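Local coordinates for protein sorting nexin GRD19 (Saccharomyces cerevisiae, PDB 1OCS) that binds phosphatidylinositol 3-phosphate and helps retrieve late Golgi membrane proteins from the prevacuolar compartment, at residues E33-H46 / F57-F71. Residues are numbered along the deposited sequence; the frame is centred on the assembly and turned at random.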
ATOM      1  N   GLU A  33       5.310 -19.606 -13.709  1.00 19.52           N
ATOM      2  CA  GLU A  33       5.876 -19.183 -12.431  1.00 18.17           C
ATOM      3  C   GLU A  33       5.064 -18.059 -11.798  1.00 18.18           C
ATOM      4  O   GLU A  33       4.454 -17.252 -12.498  1.00 18.15           O
ATOM      5  CB  GLU A  33       7.319 -18.709 -12.626  1.00 18.25           C
ATOM      6  CG  GLU A  33       8.318 -19.830 -12.915  1.00 17.46           C
ATOM      7  CD  GLU A  33       9.674 -19.298 -13.339  1.00 17.47           C
ATOM      8  OE1 GLU A  33      10.693 -19.692 -12.732  1.00 16.59           O
ATOM      9  OE2 GLU A  33       9.718 -18.485 -14.285  1.00 16.99           O
ATOM     10  N   ASN A  34       5.054 -18.022 -10.469  1.00 17.34           N
ATOM     11  CA  ASN A  34       4.344 -16.983  -9.736  1.00 17.22           C
ATOM     12  C   ASN A  34       5.012 -15.646 -10.018  1.00 16.82           C
ATOM     13  O   ASN A  34       6.214 -15.585 -10.292  1.00 16.89           O
ATOM     14  CB  ASN A  34       4.411 -17.240  -8.229  1.00 18.69           C
ATOM     15  CG  ASN A  34       3.522 -18.382  -7.784  1.00 20.20           C
ATOM     16  OD1 ASN A  34       3.733 -18.958  -6.719  1.00 24.81           O
ATOM     17  ND2 ASN A  34       2.515 -18.703  -8.584  1.00 18.92           N
ATOM     18  N   PHE A  35       4.229 -14.578  -9.954  1.00 15.22           N
ATOM     19  CA  PHE A  35       4.758 -13.242 -10.165  1.00 15.59           C
ATOM     20  C   PHE A  35       3.810 -12.239  -9.537  1.00 15.33           C
ATOM     21  O   PHE A  35       2.615 -12.505  -9.379  1.00 14.33           O
ATOM     22  CB  PHE A  35       4.913 -12.936 -11.665  1.00 14.37           C
ATOM     23  CG  PHE A  35       3.617 -12.581 -12.357  1.00 14.93           C
ATOM     24  CD1 PHE A  35       3.145 -11.270 -12.356  1.00 15.82           C
ATOM     25  CD2 PHE A  35       2.861 -13.562 -12.994  1.00 13.87           C
ATOM     26  CE1 PHE A  35       1.933 -10.941 -12.982  1.00 15.20           C
ATOM     27  CE2 PHE A  35       1.653 -13.245 -13.618  1.00 13.96           C
ATOM     28  CZ  PHE A  35       1.189 -11.933 -13.612  1.00 14.22           C
ATOM     29  N   LEU A  36       4.361 -11.095  -9.163  1.00 15.70           N
ATOM     30  CA  LEU A  36       3.578 -10.009  -8.605  1.00 16.07           C
ATOM     31  C   LEU A  36       4.285  -8.722  -8.986  1.00 16.32           C
ATOM     32  O   LEU A  36       5.466  -8.532  -8.681  1.00 18.97           O
ATOM     33  CB  LEU A  36       3.447 -10.115  -7.077  1.00 13.93           C
ATOM     34  CG  LEU A  36       2.545  -9.022  -6.470  1.00 15.19           C
ATOM     35  CD1 LEU A  36       1.846  -9.535  -5.209  1.00 14.07           C
ATOM     36  CD2 LEU A  36       3.381  -7.778  -6.165  1.00 13.37           C
ATOM     37  N   GLU A  37       3.564  -7.861  -9.687  1.00 15.32           N
ATOM     38  CA  GLU A  37       4.080  -6.569 -10.105  1.00 15.72           C
ATOM     39  C   GLU A  37       3.270  -5.554  -9.313  1.00 16.89           C
ATOM     40  O   GLU A  37       2.058  -5.702  -9.168  1.00 16.23           O
ATOM     41  CB  GLU A  37       3.828  -6.348 -11.602  1.00 17.31           C
ATOM     42  CG  GLU A  37       4.400  -7.433 -12.501  1.00 16.88           C
ATOM     43  CD  GLU A  37       3.716  -7.482 -13.853  1.00 20.96           C
ATOM     44  OE1 GLU A  37       4.035  -8.391 -14.646  1.00 19.20           O
ATOM     45  OE2 GLU A  37       2.857  -6.614 -14.123  1.00 20.19           O
ATOM     46  N   ILE A  38       3.923  -4.530  -8.787  1.00 15.78           N
ATOM     47  CA  ILE A  38       3.181  -3.529  -8.047  1.00 14.38           C
ATOM     48  C   ILE A  38       3.886  -2.194  -8.072  1.00 15.15           C
ATOM     49  O   ILE A  38       5.121  -2.114  -8.065  1.00 12.91           O
ATOM     50  CB  ILE A  38       2.935  -3.962  -6.583  1.00 14.08           C
ATOM     51  CG1 ILE A  38       1.895  -3.037  -5.943  1.00 14.22           C
ATOM     52  CG2 ILE A  38       4.240  -3.938  -5.795  1.00 13.56           C
ATOM     53  CD1 ILE A  38       1.229  -3.633  -4.707  1.00 16.90           C
ATOM     54  N   GLU A  39       3.081  -1.141  -8.117  1.00 14.90           N
ATOM     55  CA  GLU A  39       3.600   0.208  -8.146  1.00 18.12           C
ATOM     56  C   GLU A  39       2.639   1.155  -7.443  1.00 16.45           C
ATOM     57  O   GLU A  39       1.422   0.961  -7.473  1.00 15.45           O
ATOM     58  CB  GLU A  39       3.800   0.653  -9.600  1.00 22.86           C
ATOM     59  CG  GLU A  39       4.250   2.098  -9.755  1.00 32.70           C
ATOM     60  CD  GLU A  39       4.493   2.488 -11.208  1.00 38.23           C
ATOM     61  OE1 GLU A  39       4.847   3.664 -11.459  1.00 40.25           O
ATOM     62  OE2 GLU A  39       4.333   1.617 -12.093  1.00 39.82           O
ATOM     63  N   VAL A  40       3.201   2.161  -6.787  1.00 15.61           N
ATOM     64  CA  VAL A  40       2.417   3.180  -6.106  1.00 16.30           C
ATOM     65  C   VAL A  40       2.743   4.451  -6.874  1.00 17.24           C
ATOM     66  O   VAL A  40       3.907   4.818  -7.005  1.00 18.62           O
ATOM     67  CB  VAL A  40       2.840   3.338  -4.630  1.00 15.44           C
ATOM     68  CG1 VAL A  40       2.000   4.430  -3.958  1.00 17.09           C
ATOM     69  CG2 VAL A  40       2.664   2.010  -3.898  1.00 15.58           C
ATOM     70  N   HIS A  41       1.722   5.107  -7.404  1.00 17.57           N
ATOM     71  CA  HIS A  41       1.937   6.315  -8.181  1.00 20.67           C
ATOM     72  C   HIS A  41       0.639   7.111  -8.265  1.00 19.28           C
ATOM     73  O   HIS A  41      -0.277   6.908  -7.470  1.00 19.54           O
ATOM     74  CB  HIS A  41       2.401   5.925  -9.589  1.00 23.05           C
ATOM     75  CG  HIS A  41       1.315   5.340 -10.435  1.00 25.57           C
ATOM     76  ND1 HIS A  41       0.476   4.345  -9.980  1.00 27.76           N
ATOM     77  CD2 HIS A  41       0.901   5.635 -11.689  1.00 27.33           C
ATOM     78  CE1 HIS A  41      -0.411   4.056 -10.915  1.00 26.87           C
ATOM     79  NE2 HIS A  41      -0.174   4.825 -11.963  1.00 30.35           N
ATOM     80  N   ASN A  42       0.570   8.025  -9.226  1.00 19.37           N
ATOM     81  CA  ASN A  42      -0.628   8.835  -9.435  1.00 18.14           C
ATOM     82  C   ASN A  42      -1.167   9.486  -8.156  1.00 18.35           C
ATOM     83  O   ASN A  42      -2.345   9.340  -7.822  1.00 18.94           O
ATOM     84  CB  ASN A  42      -1.723   7.967 -10.061  1.00 20.58           C
ATOM     85  CG  ASN A  42      -2.908   8.778 -10.556  1.00 25.07           C
ATOM     86  OD1 ASN A  42      -4.022   8.259 -10.666  1.00 28.74           O
ATOM     87  ND2 ASN A  42      -2.674  10.046 -10.878  1.00 23.78           N
ATOM     88  N   PRO A  43      -0.314  10.209  -7.418  1.00 18.41           N
ATOM     89  CA  PRO A  43      -0.816  10.844  -6.197  1.00 19.55           C
ATOM     90  C   PRO A  43      -1.828  11.926  -6.558  1.00 21.38           C
ATOM     91  O   PRO A  43      -1.689  12.597  -7.586  1.00 20.93           O
ATOM     92  CB  PRO A  43       0.450  11.415  -5.563  1.00 20.26           C
ATOM     93  CG  PRO A  43       1.299  11.743  -6.760  1.00 21.66           C
ATOM     94  CD  PRO A  43       1.110  10.522  -7.631  1.00 19.00           C
ATOM     95  N   LYS A  44      -2.850  12.087  -5.726  1.00 20.45           N
ATOM     96  CA  LYS A  44      -3.871  13.096  -5.973  1.00 23.26           C
ATOM     97  C   LYS A  44      -4.348  13.773  -4.695  1.00 22.91           C
ATOM     98  O   LYS A  44      -4.717  13.109  -3.726  1.00 20.90           O
ATOM     99  CB  LYS A  44      -5.080  12.471  -6.683  1.00 24.94           C
ATOM    100  CG  LYS A  44      -4.863  12.184  -8.165  1.00 31.85           C
ATOM    101  CD  LYS A  44      -5.942  11.254  -8.730  1.00 34.79           C
ATOM    102  CE  LYS A  44      -7.344  11.839  -8.610  1.00 38.36           C
ATOM    103  NZ  LYS A  44      -8.384  10.851  -9.036  1.00 40.83           N
ATOM    104  N   THR A  45      -4.331  15.100  -4.692  1.00 22.09           N
ATOM    105  CA  THR A  45      -4.816  15.847  -3.546  1.00 22.14           C
ATOM    106  C   THR A  45      -6.209  16.308  -3.927  1.00 24.57           C
ATOM    107  O   THR A  45      -6.395  17.036  -4.905  1.00 25.39           O
ATOM    108  CB  THR A  45      -3.924  17.048  -3.232  1.00 20.59           C
ATOM    109  OG1 THR A  45      -2.674  16.569  -2.729  1.00 19.43           O
ATOM    110  CG2 THR A  45      -4.577  17.947  -2.177  1.00 22.00           C
ATOM    111  N   HIS A  46      -7.190  15.861  -3.155  1.00 25.00           N
ATOM    112  CA  HIS A  46      -8.581  16.183  -3.408  1.00 28.54           C
ATOM    113  C   HIS A  46      -8.999  17.513  -2.802  1.00 30.54           C
ATOM    114  O   HIS A  46      -9.158  17.645  -1.589  1.00 29.67           O
ATOM    115  CB  HIS A  46      -9.440  15.035  -2.889  1.00 28.48           C
ATOM    116  CG  HIS A  46      -9.057  13.712  -3.475  1.00 31.99           C
ATOM    117  ND1 HIS A  46      -9.594  13.237  -4.652  1.00 33.54           N
ATOM    118  CD2 HIS A  46      -8.122  12.808  -3.097  1.00 31.54           C
ATOM    119  CE1 HIS A  46      -9.007  12.098  -4.973  1.00 34.25           C
ATOM    120  NE2 HIS A  46      -8.109  11.816  -4.047  1.00 31.76           N
ATOM    121  N   PHE A  57      -7.465  16.187   1.229  1.00 18.85           N
ATOM    122  CA  PHE A  57      -6.606  15.052   1.544  1.00 19.66           C
ATOM    123  C   PHE A  57      -5.963  14.510   0.276  1.00 20.47           C
ATOM    124  O   PHE A  57      -6.395  14.829  -0.835  1.00 20.05           O
ATOM    125  CB  PHE A  57      -7.431  13.943   2.215  1.00 18.76           C
ATOM    126  CG  PHE A  57      -8.278  13.137   1.253  1.00 20.95           C
ATOM    127  CD1 PHE A  57      -7.828  11.911   0.764  1.00 20.03           C
ATOM    128  CD2 PHE A  57      -9.521  13.605   0.832  1.00 20.26           C
ATOM    129  CE1 PHE A  57      -8.603  11.163  -0.127  1.00 20.96           C
ATOM    130  CE2 PHE A  57     -10.303  12.867  -0.058  1.00 20.95           C
ATOM    131  CZ  PHE A  57      -9.846  11.643  -0.539  1.00 20.42           C
ATOM    132  N   THR A  58      -4.923  13.699   0.433  1.00 20.80           N
ATOM    133  CA  THR A  58      -4.296  13.110  -0.738  1.00 18.83           C
ATOM    134  C   THR A  58      -4.188  11.602  -0.597  1.00 18.05           C
ATOM    135  O   THR A  58      -4.017  11.065   0.503  1.00 15.94           O
ATOM    136  CB  THR A  58      -2.888  13.719  -1.045  1.00 21.21           C
ATOM    137  OG1 THR A  58      -1.881  12.720  -0.893  1.00 25.45           O
ATOM    138  CG2 THR A  58      -2.585  14.893  -0.151  1.00 14.59           C
ATOM    139  N   ASP A  59      -4.361  10.906  -1.711  1.00 16.75           N
ATOM    140  CA  ASP A  59      -4.229   9.463  -1.688  1.00 16.61           C
ATOM    141  C   ASP A  59      -3.400   9.047  -2.887  1.00 17.22           C
ATOM    142  O   ASP A  59      -3.125   9.862  -3.777  1.00 17.23           O
ATOM    143  CB  ASP A  59      -5.599   8.768  -1.648  1.00 16.19           C
ATOM    144  CG  ASP A  59      -6.484   9.115  -2.828  1.00 18.26           C
ATOM    145  OD1 ASP A  59      -7.649   8.669  -2.806  1.00 18.77           O
ATOM    146  OD2 ASP A  59      -6.032   9.816  -3.760  1.00 17.92           O
ATOM    147  N   TYR A  60      -2.977   7.792  -2.893  1.00 16.31           N
ATOM    148  CA  TYR A  60      -2.126   7.276  -3.949  1.00 16.28           C
ATOM    149  C   TYR A  60      -2.729   6.039  -4.578  1.00 17.09           C
ATOM    150  O   TYR A  60      -3.414   5.264  -3.913  1.00 16.49           O
ATOM    151  CB  TYR A  60      -0.753   6.927  -3.368  1.00 16.53           C
ATOM    152  CG  TYR A  60      -0.151   8.046  -2.547  1.00 17.63           C
ATOM    153  CD1 TYR A  60      -0.664   8.369  -1.288  1.00 16.51           C
ATOM    154  CD2 TYR A  60       0.892   8.821  -3.052  1.00 18.27           C
ATOM    155  CE1 TYR A  60      -0.161   9.441  -0.556  1.00 16.75           C
ATOM    156  CE2 TYR A  60       1.405   9.895  -2.327  1.00 20.12           C
ATOM    157  CZ  TYR A  60       0.872  10.201  -1.083  1.00 18.65           C
ATOM    158  OH  TYR A  60       1.350  11.282  -0.384  1.00 18.86           O
ATOM    159  N   GLU A  61      -2.470   5.855  -5.863  1.00 16.65           N
ATOM    160  CA  GLU A  61      -2.985   4.690  -6.552  1.00 17.71           C
ATOM    161  C   GLU A  61      -1.996   3.530  -6.477  1.00 16.82           C
ATOM    162  O   GLU A  61      -0.787   3.707  -6.646  1.00 15.79           O
ATOM    163  CB  GLU A  61      -3.269   5.010  -8.022  1.00 19.28           C
ATOM    164  CG  GLU A  61      -3.719   3.802  -8.827  1.00 24.69           C
ATOM    165  CD  GLU A  61      -3.965   4.131 -10.287  1.00 26.02           C
ATOM    166  OE1 GLU A  61      -4.865   4.943 -10.566  1.00 30.31           O
ATOM    167  OE2 GLU A  61      -3.256   3.581 -11.151  1.00 26.71           O
ATOM    168  N   ILE A  62      -2.520   2.347  -6.189  1.00 15.34           N
ATOM    169  CA  ILE A  62      -1.704   1.151  -6.154  1.00 15.75           C
ATOM    170  C   ILE A  62      -2.202   0.302  -7.320  1.00 15.51           C
ATOM    171  O   ILE A  62      -3.395   0.014  -7.423  1.00 15.64           O
ATOM    172  CB  ILE A  62      -1.886   0.340  -4.854  1.00 16.78           C
ATOM    173  CG1 ILE A  62      -1.478   1.177  -3.636  1.00 18.08           C
ATOM    174  CG2 ILE A  62      -1.023  -0.924  -4.916  1.00 17.43           C
ATOM    175  CD1 ILE A  62      -1.582   0.424  -2.320  1.00 19.16           C
ATOM    176  N   ILE A  63      -1.301  -0.055  -8.224  1.00 16.12           N
ATOM    177  CA  ILE A  63      -1.672  -0.896  -9.350  1.00 17.07           C
ATOM    178  C   ILE A  63      -0.861  -2.173  -9.200  1.00 16.84           C
ATOM    179  O   ILE A  63       0.363  -2.131  -9.045  1.00 15.57           O
ATOM    180  CB  ILE A  63      -1.383  -0.213 -10.712  1.00 20.07           C
ATOM    181  CG1 ILE A  63      -1.689  -1.194 -11.847  1.00 23.25           C
ATOM    182  CG2 ILE A  63       0.047   0.292 -10.765  1.00 19.80           C
ATOM    183  CD1 ILE A  63      -1.339  -0.675 -13.231  1.00 29.88           C
ATOM    184  N   CYS A  64      -1.553  -3.306  -9.233  1.00 15.69           N
ATOM    185  CA  CYS A  64      -0.919  -4.602  -9.056  1.00 14.97           C
ATOM    186  C   CYS A  64      -1.417  -5.640 -10.058  1.00 15.69           C
ATOM    187  O   CYS A  64      -2.600  -5.672 -10.399  1.00 16.39           O
ATOM    188  CB  CYS A  64      -1.189  -5.092  -7.623  1.00 13.47           C
ATOM    189  SG  CYS A  64      -0.547  -6.739  -7.189  1.00 16.19           S
ATOM    190  N   ARG A  65      -0.497  -6.471 -10.539  1.00 14.01           N
ATOM    191  CA  ARG A  65      -0.817  -7.563 -11.460  1.00 15.97           C
ATOM    192  C   ARG A  65      -0.180  -8.789 -10.847  1.00 14.69           C
ATOM    193  O   ARG A  65       0.978  -8.747 -10.442  1.00 15.33           O
ATOM    194  CB  ARG A  65      -0.203  -7.352 -12.843  1.00 17.54           C
ATOM    195  CG  ARG A  65      -1.039  -6.545 -13.804  1.00 23.88           C
ATOM    196  CD  ARG A  65      -0.883  -7.124 -15.215  1.00 26.09           C
ATOM    197  NE  ARG A  65       0.517  -7.413 -15.524  1.00 22.84           N
ATOM    198  CZ  ARG A  65       0.938  -7.940 -16.669  1.00 23.07           C
ATOM    199  NH1 ARG A  65       2.234  -8.172 -16.859  1.00 20.10           N
ATOM    200  NH2 ARG A  65       0.065  -8.230 -17.626  1.00 21.43           N
ATOM    201  N   THR A  66      -0.914  -9.890 -10.782  1.00 13.91           N
ATOM    202  CA  THR A  66      -0.346 -11.084 -10.184  1.00 13.08           C
ATOM    203  C   THR A  66      -1.108 -12.335 -10.588  1.00 14.23           C
ATOM    204  O   THR A  66      -2.218 -12.247 -11.117  1.00 13.98           O
ATOM    205  CB  THR A  66      -0.366 -10.966  -8.634  1.00 12.28           C
ATOM    206  OG1 THR A  66       0.341 -12.065  -8.052  1.00 14.11           O
ATOM    207  CG2 THR A  66      -1.804 -10.983  -8.119  1.00 14.08           C
ATOM    208  N   ASN A  67      -0.493 -13.493 -10.357  1.00 13.30           N
ATOM    209  CA  ASN A  67      -1.136 -14.774 -10.625  1.00 15.12           C
ATOM    210  C   ASN A  67      -1.007 -15.644  -9.365  1.00 15.64           C
ATOM    211  O   ASN A  67      -1.236 -16.854  -9.407  1.00 16.11           O
ATOM    212  CB  ASN A  67      -0.496 -15.473 -11.834  1.00 14.69           C
ATOM    213  CG  ASN A  67       0.911 -15.955 -11.554  1.00 15.63           C
ATOM    214  OD1 ASN A  67       1.541 -15.546 -10.576  1.00 13.76           O
ATOM    215  ND2 ASN A  67       1.421 -16.823 -12.427  1.00 15.40           N
ATOM    216  N   LEU A  68      -0.637 -15.019  -8.243  1.00 16.39           N
ATOM    217  CA  LEU A  68      -0.491 -15.732  -6.966  1.00 16.12           C
ATOM    218  C   LEU A  68      -1.822 -16.347  -6.527  1.00 16.62           C
ATOM    219  O   LEU A  68      -2.866 -15.693  -6.571  1.00 16.03           O
ATOM    220  CB  LEU A  68       0.025 -14.785  -5.878  1.00 15.33           C
ATOM    221  CG  LEU A  68       1.498 -14.371  -5.981  1.00 16.79           C
ATOM    222  CD1 LEU A  68       1.794 -13.224  -5.015  1.00 17.17           C
ATOM    223  CD2 LEU A  68       2.382 -15.576  -5.677  1.00 15.63           C
ATOM    224  N   PRO A  69      -1.800 -17.616  -6.091  1.00 16.00           N
ATOM    225  CA  PRO A  69      -3.024 -18.294  -5.655  1.00 16.71           C
ATOM    226  C   PRO A  69      -3.773 -17.650  -4.491  1.00 17.08           C
ATOM    227  O   PRO A  69      -4.956 -17.922  -4.294  1.00 17.58           O
ATOM    228  CB  PRO A  69      -2.540 -19.711  -5.331  1.00 17.48           C
ATOM    229  CG  PRO A  69      -1.123 -19.501  -4.919  1.00 17.70           C
ATOM    230  CD  PRO A  69      -0.632 -18.501  -5.943  1.00 16.87           C
ATOM    231  N   SER A  70      -3.101 -16.800  -3.717  1.00 16.05           N
ATOM    232  CA  SER A  70      -3.766 -16.149  -2.589  1.00 16.29           C
ATOM    233  C   SER A  70      -4.635 -14.980  -3.039  1.00 15.95           C
ATOM    234  O   SER A  70      -5.486 -14.509  -2.286  1.00 15.33           O
ATOM    235  CB  SER A  70      -2.740 -15.658  -1.557  1.00 16.64           C
ATOM    236  OG  SER A  70      -1.802 -14.781  -2.149  1.00 21.01           O
ATOM    237  N   PHE A  71      -4.418 -14.510  -4.266  1.00 15.65           N
ATOM    238  CA  PHE A  71      -5.196 -13.395  -4.797  1.00 17.07           C
ATOM    239  C   PHE A  71      -6.417 -13.903  -5.558  1.00 18.97           C
ATOM    240  O   PHE A  71      -6.444 -15.050  -5.996  1.00 17.67           O
ATOM    241  CB  PHE A  71      -4.326 -12.514  -5.696  1.00 15.34           C
ATOM    242  CG  PHE A  71      -3.329 -11.679  -4.938  1.00 14.22           C
ATOM    243  CD1 PHE A  71      -2.222 -12.266  -4.333  1.00 14.76           C
ATOM    244  CD2 PHE A  71      -3.509 -10.304  -4.810  1.00 12.98           C
ATOM    245  CE1 PHE A  71      -1.308 -11.498  -3.614  1.00 15.14           C
ATOM    246  CE2 PHE A  71      -2.600  -9.527  -4.093  1.00 12.47           C
ATOM    247  CZ  PHE A  71      -1.498 -10.124  -3.494  1.00 13.43           C
TER
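R65 runs alongside E37 and meets it edge-on in a two-pronged salt bridge. R65 NE reaches E37 OE2 at 2.8 Å, and R65 NH1 reaches E37 OE1 at 2.9 Å. The carboxylate and guanidinium planes are 40° apart, so the fit is twisted. The R65 chain turns at its third torsion (chi3 -45°), which brings the NE side of the guanidinium to E37. An alanine here removes both donors, and the E37 carboxylate would probably be left without its charge partner and able to rotate.

At the other end, the H46 and F57 rings form an offset stack, with H46 CD2 over the F57 face. H46 NE2 donates to D59 OD2 at 2.9 Å. The oxygen lies in the ring plane, but the donor sits above the carboxylate plane. D59 OD2 also forms a salt bridge with R79 of strand 75-81. F57 makes a cation-pi contact with R81, a lipid-binding residue.

Near the start of 36-46, N67 uses both ends of its amide: OD1 accepts from F35 N at 2.9 Å, and ND2 donates to E33 O at 3.1 Å. T66 OG1 donates to F35 O at 2.7 Å. It also accepts from L68 N, and this second bond closes an ST turn.

Between these ends, paired backbone bonds join the antiparallel strands of a hairpin. A beta bulge between H41 and K44 shifts the register by one. On the helix-facing side, I38 CD1 meets I62 CG2 at 3.5 Å. I38 packs on I155 and I62 on F154 of helix 149-156. Y60 touches the lipid-binding R127.

This is the first hairpin of the PX-domain sheet. The face with I38, V40, I62 and C64 is mainly apolar and buried. The opposite face is mostly polar, and the F57-Y60 end adjoins the phosphoinositide site.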